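Local coordinates for protein cytochrome C2 (Rhodospirillum rubrum, PDB 3C2C) that probably carries single electrons in bacterial photosynthetic electron transport, using the iron of its bound haem, at residues G34-H42 with T53-E64. Residues are numbered along the deposited sequence; the frame is centred on the assembly and turned at random.
With HEM (protoporphyrin IX containing Fe), chain B.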
loop_
_atom_site.group_PDB
_atom_site.type_symbol
_atom_site.label_atom_id
_atom_site.label_comp_id
_atom_site.label_asym_id
_atom_site.label_seq_id
_atom_site.Cartn_x
_atom_site.Cartn_y
_atom_site.Cartn_z
ATOM N N GLY A 34 0.972 8.337 6.627
ATOM C CA GLY A 34 0.804 7.475 7.804
ATOM C C GLY A 34 0.698 5.857 7.546
ATOM O O GLY A 34 0.208 5.316 8.501
ATOM N N VAL A 35 0.831 5.331 6.397
ATOM C CA VAL A 35 0.465 3.969 5.965
ATOM C C VAL A 35 1.521 2.948 6.658
ATOM O O VAL A 35 1.251 1.886 6.939
ATOM C CB VAL A 35 0.228 3.658 4.500
ATOM C CG1 VAL A 35 1.397 3.805 3.562
ATOM C CG2 VAL A 35 -0.582 2.428 4.213
ATOM N N PHE A 36 2.737 3.469 6.781
ATOM C CA PHE A 36 3.819 2.611 7.218
ATOM C C PHE A 36 3.461 2.112 8.656
ATOM O O PHE A 36 3.386 3.010 9.570
ATOM C CB PHE A 36 5.273 3.085 7.073
ATOM C CG PHE A 36 6.457 2.250 7.463
ATOM C CD1 PHE A 36 6.797 1.273 6.579
ATOM C CD2 PHE A 36 7.080 2.446 8.717
ATOM C CE1 PHE A 36 7.780 0.269 7.004
ATOM C CE2 PHE A 36 8.143 1.586 9.117
ATOM C CZ PHE A 36 8.346 0.496 8.198
ATOM N N GLU A 37 3.680 0.780 8.813
ATOM C CA GLU A 37 3.322 0.165 10.148
ATOM C C GLU A 37 1.976 0.327 10.599
ATOM O O GLU A 37 1.700 0.130 11.741
ATOM C CB GLU A 37 4.367 0.459 11.230
ATOM C CG GLU A 37 5.624 -0.159 10.680
ATOM C CD GLU A 37 6.847 -0.238 11.607
ATOM O OE1 GLU A 37 7.616 -1.329 11.250
ATOM O OE2 GLU A 37 6.774 0.691 12.488
ATOM N N ASN A 38 1.057 0.644 9.738
ATOM C CA ASN A 38 -0.351 0.967 10.176
ATOM C C ASN A 38 -1.102 -0.341 9.692
ATOM O O ASN A 38 -0.502 -1.089 8.986
ATOM C CB ASN A 38 -0.779 2.317 9.473
ATOM C CG ASN A 38 -1.934 2.794 10.258
ATOM O OD1 ASN A 38 -2.861 2.349 10.933
ATOM N ND2 ASN A 38 -2.111 4.131 10.142
ATOM N N THR A 39 -2.223 -0.608 10.166
ATOM C CA THR A 39 -3.156 -1.582 9.710
ATOM C C THR A 39 -3.517 -1.603 8.261
ATOM O O THR A 39 -3.421 -0.636 7.538
ATOM C CB THR A 39 -4.475 -1.399 10.528
ATOM O OG1 THR A 39 -4.326 -1.243 11.948
ATOM C CG2 THR A 39 -5.619 -0.724 9.918
ATOM N N ALA A 40 -3.973 -2.746 7.706
ATOM C CA ALA A 40 -4.563 -2.850 6.337
ATOM C C ALA A 40 -5.822 -2.010 6.554
ATOM O O ALA A 40 -6.283 -1.929 7.754
ATOM C CB ALA A 40 -5.069 -4.237 6.191
ATOM N N ALA A 41 -6.381 -1.568 5.520
ATOM C CA ALA A 41 -7.656 -0.780 5.605
ATOM C C ALA A 41 -7.526 0.437 6.597
ATOM O O ALA A 41 -8.361 0.588 7.519
ATOM C CB ALA A 41 -8.780 -1.735 5.860
ATOM N N HIS A 42 -6.384 1.171 6.507
ATOM C CA HIS A 42 -6.057 2.075 7.601
ATOM C C HIS A 42 -6.853 3.390 7.534
ATOM O O HIS A 42 -6.870 4.057 8.604
ATOM C CB HIS A 42 -4.562 2.312 7.631
ATOM C CG HIS A 42 -4.161 3.246 6.506
ATOM N ND1 HIS A 42 -4.316 2.818 5.123
ATOM C CD2 HIS A 42 -3.704 4.511 6.401
ATOM C CE1 HIS A 42 -3.821 3.895 4.372
ATOM N NE2 HIS A 42 -3.458 4.909 5.169
ATOM N N THR A 53 -10.424 -5.301 4.794
ATOM C CA THR A 53 -11.053 -5.380 6.116
ATOM C C THR A 53 -10.762 -6.699 6.880
ATOM O O THR A 53 -10.576 -6.808 8.115
ATOM C CB THR A 53 -12.591 -5.279 5.629
ATOM O OG1 THR A 53 -12.718 -3.804 5.573
ATOM C CG2 THR A 53 -13.593 -6.036 6.394
ATOM N N GLU A 54 -10.599 -7.772 6.195
ATOM C CA GLU A 54 -10.295 -9.172 6.557
ATOM C C GLU A 54 -8.788 -9.187 6.688
ATOM O O GLU A 54 -8.619 -9.573 7.844
ATOM C CB GLU A 54 -10.559 -10.079 5.273
ATOM C CG GLU A 54 -12.043 -10.318 5.132
ATOM C CD GLU A 54 -12.493 -11.180 3.962
ATOM O OE1 GLU A 54 -12.057 -11.113 2.807
ATOM O OE2 GLU A 54 -13.365 -12.109 4.148
ATOM N N MET A 55 -7.768 -8.570 6.040
ATOM C CA MET A 55 -6.428 -8.564 6.438
ATOM C C MET A 55 -6.435 -7.847 7.805
ATOM O O MET A 55 -5.563 -8.160 8.721
ATOM C CB MET A 55 -5.447 -7.880 5.409
ATOM C CG MET A 55 -5.752 -8.748 4.123
ATOM S SD MET A 55 -4.396 -8.227 3.000
ATOM C CE MET A 55 -4.658 -6.515 2.959
ATOM N N LYS A 56 -7.266 -6.849 7.906
ATOM C CA LYS A 56 -7.144 -5.900 9.085
ATOM C C LYS A 56 -7.626 -6.729 10.360
ATOM O O LYS A 56 -6.981 -6.724 11.366
ATOM C CB LYS A 56 -7.893 -4.630 8.965
ATOM C CG LYS A 56 -8.004 -3.939 10.336
ATOM C CD LYS A 56 -8.410 -2.448 10.049
ATOM C CE LYS A 56 -9.819 -2.249 10.494
ATOM N NZ LYS A 56 -9.984 -0.684 10.671
ATOM N N ALA A 57 -8.706 -7.396 10.215
ATOM C CA ALA A 57 -9.098 -8.394 11.302
ATOM C C ALA A 57 -8.092 -9.392 11.774
ATOM O O ALA A 57 -7.969 -9.847 12.922
ATOM C CB ALA A 57 -10.300 -9.183 10.719
ATOM N N LYS A 58 -7.213 -9.988 10.898
ATOM C CA LYS A 58 -6.151 -10.846 11.068
ATOM C C LYS A 58 -5.013 -10.168 11.847
ATOM O O LYS A 58 -4.100 -10.919 12.220
ATOM C CB LYS A 58 -5.687 -11.642 9.861
ATOM C CG LYS A 58 -6.230 -12.948 9.612
ATOM C CD LYS A 58 -6.034 -13.289 8.102
ATOM C CE LYS A 58 -5.821 -14.846 7.910
ATOM N NZ LYS A 58 -4.882 -15.114 6.692
ATOM N N GLY A 59 -4.964 -8.856 11.840
ATOM C CA GLY A 59 -3.906 -7.969 12.497
ATOM C C GLY A 59 -2.801 -7.740 11.429
ATOM O O GLY A 59 -1.701 -7.344 12.017
ATOM N N LEU A 60 -3.093 -7.754 10.122
ATOM C CA LEU A 60 -1.954 -7.432 9.211
ATOM C C LEU A 60 -1.742 -5.904 9.327
ATOM O O LEU A 60 -2.651 -5.086 9.269
ATOM C CB LEU A 60 -2.366 -7.732 7.748
ATOM C CG LEU A 60 -1.153 -7.631 6.823
ATOM C CD1 LEU A 60 -1.307 -8.580 5.718
ATOM C CD2 LEU A 60 -1.335 -6.174 6.179
ATOM N N THR A 61 -0.494 -5.615 9.474
ATOM C CA THR A 61 0.103 -4.268 9.575
ATOM C C THR A 61 1.061 -4.169 8.319
ATOM O O THR A 61 1.615 -5.107 7.688
ATOM C CB THR A 61 0.636 -3.887 10.902
ATOM O OG1 THR A 61 1.907 -4.550 10.983
ATOM C CG2 THR A 61 -0.193 -3.935 12.094
ATOM N N TRP A 62 1.254 -2.825 7.847
ATOM C CA TRP A 62 2.080 -2.524 6.660
ATOM C C TRP A 62 3.542 -2.318 7.068
ATOM O O TRP A 62 4.204 -1.302 6.900
ATOM C CB TRP A 62 1.523 -1.287 5.953
ATOM C CG TRP A 62 0.245 -1.540 5.118
ATOM C CD1 TRP A 62 -0.964 -0.839 5.453
ATOM C CD2 TRP A 62 -0.029 -2.597 4.266
ATOM N NE1 TRP A 62 -1.977 -1.479 4.670
ATOM C CE2 TRP A 62 -1.394 -2.422 3.881
ATOM C CE3 TRP A 62 0.783 -3.532 3.595
ATOM C CZ2 TRP A 62 -2.112 -3.162 2.820
ATOM C CZ3 TRP A 62 0.058 -4.237 2.580
ATOM C CH2 TRP A 62 -1.317 -4.100 2.275
ATOM N N THR A 63 4.216 -3.395 7.353
ATOM C CA THR A 63 5.623 -3.674 7.597
ATOM C C THR A 63 6.308 -3.456 6.204
ATOM O O THR A 63 5.697 -3.625 5.069
ATOM C CB THR A 63 5.664 -5.405 7.858
ATOM O OG1 THR A 63 5.139 -5.306 9.397
ATOM C CG2 THR A 63 7.126 -5.521 8.447
ATOM N N GLU A 64 7.573 -3.368 6.238
ATOM C CA GLU A 64 8.435 -3.388 5.058
ATOM C C GLU A 64 8.244 -4.590 4.263
ATOM O O GLU A 64 8.172 -4.433 3.024
ATOM C CB GLU A 64 9.977 -3.179 5.225
ATOM C CG GLU A 64 10.955 -3.032 4.155
ATOM C CD GLU A 64 12.405 -2.972 4.537
ATOM O OE1 GLU A 64 13.396 -3.769 4.207
ATOM O OE2 GLU A 64 12.519 -2.225 5.502
HETATM C CHA HEM B . -4.621 0.733 -1.848
HETATM C CHB HEM B . 0.199 1.698 -2.152
HETATM C CHC HEM B . -0.410 2.765 -6.913
HETATM C CHD HEM B . -5.177 2.259 -6.490
HETATM C C1A HEM B . -3.233 0.844 -1.627
HETATM C C2A HEM B . -2.595 0.461 -0.384
HETATM C C3A HEM B . -1.322 0.831 -0.423
HETATM C C4A HEM B . -1.021 1.251 -1.798
HETATM C CMA HEM B . -0.221 0.529 0.686
HETATM C CAA HEM B . -3.399 -0.123 0.868
HETATM C CBA HEM B . -3.689 0.875 2.047
HETATM C CGA HEM B . -4.528 0.301 3.132
HETATM O O1A HEM B . -4.580 -0.997 3.320
HETATM O O2A HEM B . -4.978 1.139 3.929
HETATM C C1B HEM B . 0.350 2.230 -3.478
HETATM C C2B HEM B . 1.634 2.553 -4.006
HETATM C C3B HEM B . 1.400 2.794 -5.314
HETATM C C4B HEM B . 0.082 2.506 -5.681
HETATM C CMB HEM B . 2.921 2.796 -3.137
HETATM C CAB HEM B . 2.511 3.078 -6.444
HETATM C CBB HEM B . 3.799 2.414 -6.335
HETATM C C1C HEM B . -1.714 2.681 -7.165
HETATM C C2C HEM B . -2.377 3.116 -8.506
HETATM C C3C HEM B . -3.660 2.809 -8.397
HETATM C C4C HEM B . -3.933 2.574 -6.971
HETATM C CMC HEM B . -1.451 3.317 -9.699
HETATM C CAC HEM B . -4.783 2.947 -9.458
HETATM C CBC HEM B . -4.660 2.619 -10.778
HETATM C C1D HEM B . -5.429 1.753 -5.232
HETATM C C2D HEM B . -6.701 1.360 -4.728
HETATM C C3D HEM B . -6.552 0.957 -3.452
HETATM C C4D HEM B . -5.177 0.976 -3.122
HETATM C CMD HEM B . -7.973 1.509 -5.654
HETATM C CAD HEM B . -7.659 0.362 -2.515
HETATM C CBD HEM B . -7.890 -1.057 -3.020
HETATM C CGD HEM B . -9.198 -1.707 -2.630
HETATM O O1D HEM B . -9.783 -1.380 -1.562
HETATM O O2D HEM B . -9.596 -2.715 -3.365
HETATM N NA HEM B . -2.253 1.321 -2.414
HETATM N NB HEM B . -0.575 2.103 -4.551
HETATM N NC HEM B . -2.726 2.356 -6.321
HETATM N ND HEM B . -4.448 1.484 -4.263
HETATM FE FE HEM B . -2.524 1.838 -4.380
HETATM O O HOH W 1 -9.208 1.782 9.845
#
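Trp-62 is the bump of this contact, its indole seated in a hollow lined by Val-35, Thr-39 and Ala-40, with the edge of the ring carrying NE1 turned to one haem propionate of the cytochrome c fold. The seat is measurable: CG2 of Val-35 meets CD1 of Trp-62 at 3.5 Å, the two side chains meeting at a slant, and CB of Trp-62 lies 3.3 Å from Val-35 O. CG lies anti to the carbonyl carbon (chi1 -76°), and with chi2 at 119° the NE1 edge faces the propionate; NE1 of Trp-62 donates to HEM O1A (3.0 Å), which sits in the ring plane. Ala-41 N donates to that same oxygen, so two N-H groups grip it. An alanine in place of Trp-62 would probably leave O1A with one donor fewer and open a gap beside Val-35 and Ala-40. The backbones meet around the indole: the last two residues of the type II turn from Val-35 to Asn-38 bond Trp-62 at both ends, Glu-37 N donating to Trp-62 O and Trp-62 N to Asn-38 O (2.7 Å, 158° at H), while Ala-40 N bonds Leu-60 O. Farther along, the methyl of Ala-40 fits against helix 50-57, 3.7 Å from CB of Met-55. The Lys-56 chain, bent at chi3, passes Ala-40 O, and its CD presses on CG2 of Thr-39 at 3.3 Å, closer than two carbons normally approach; beyond it, a water accepts from Lys-56 NZ and donates to Ala-41 O.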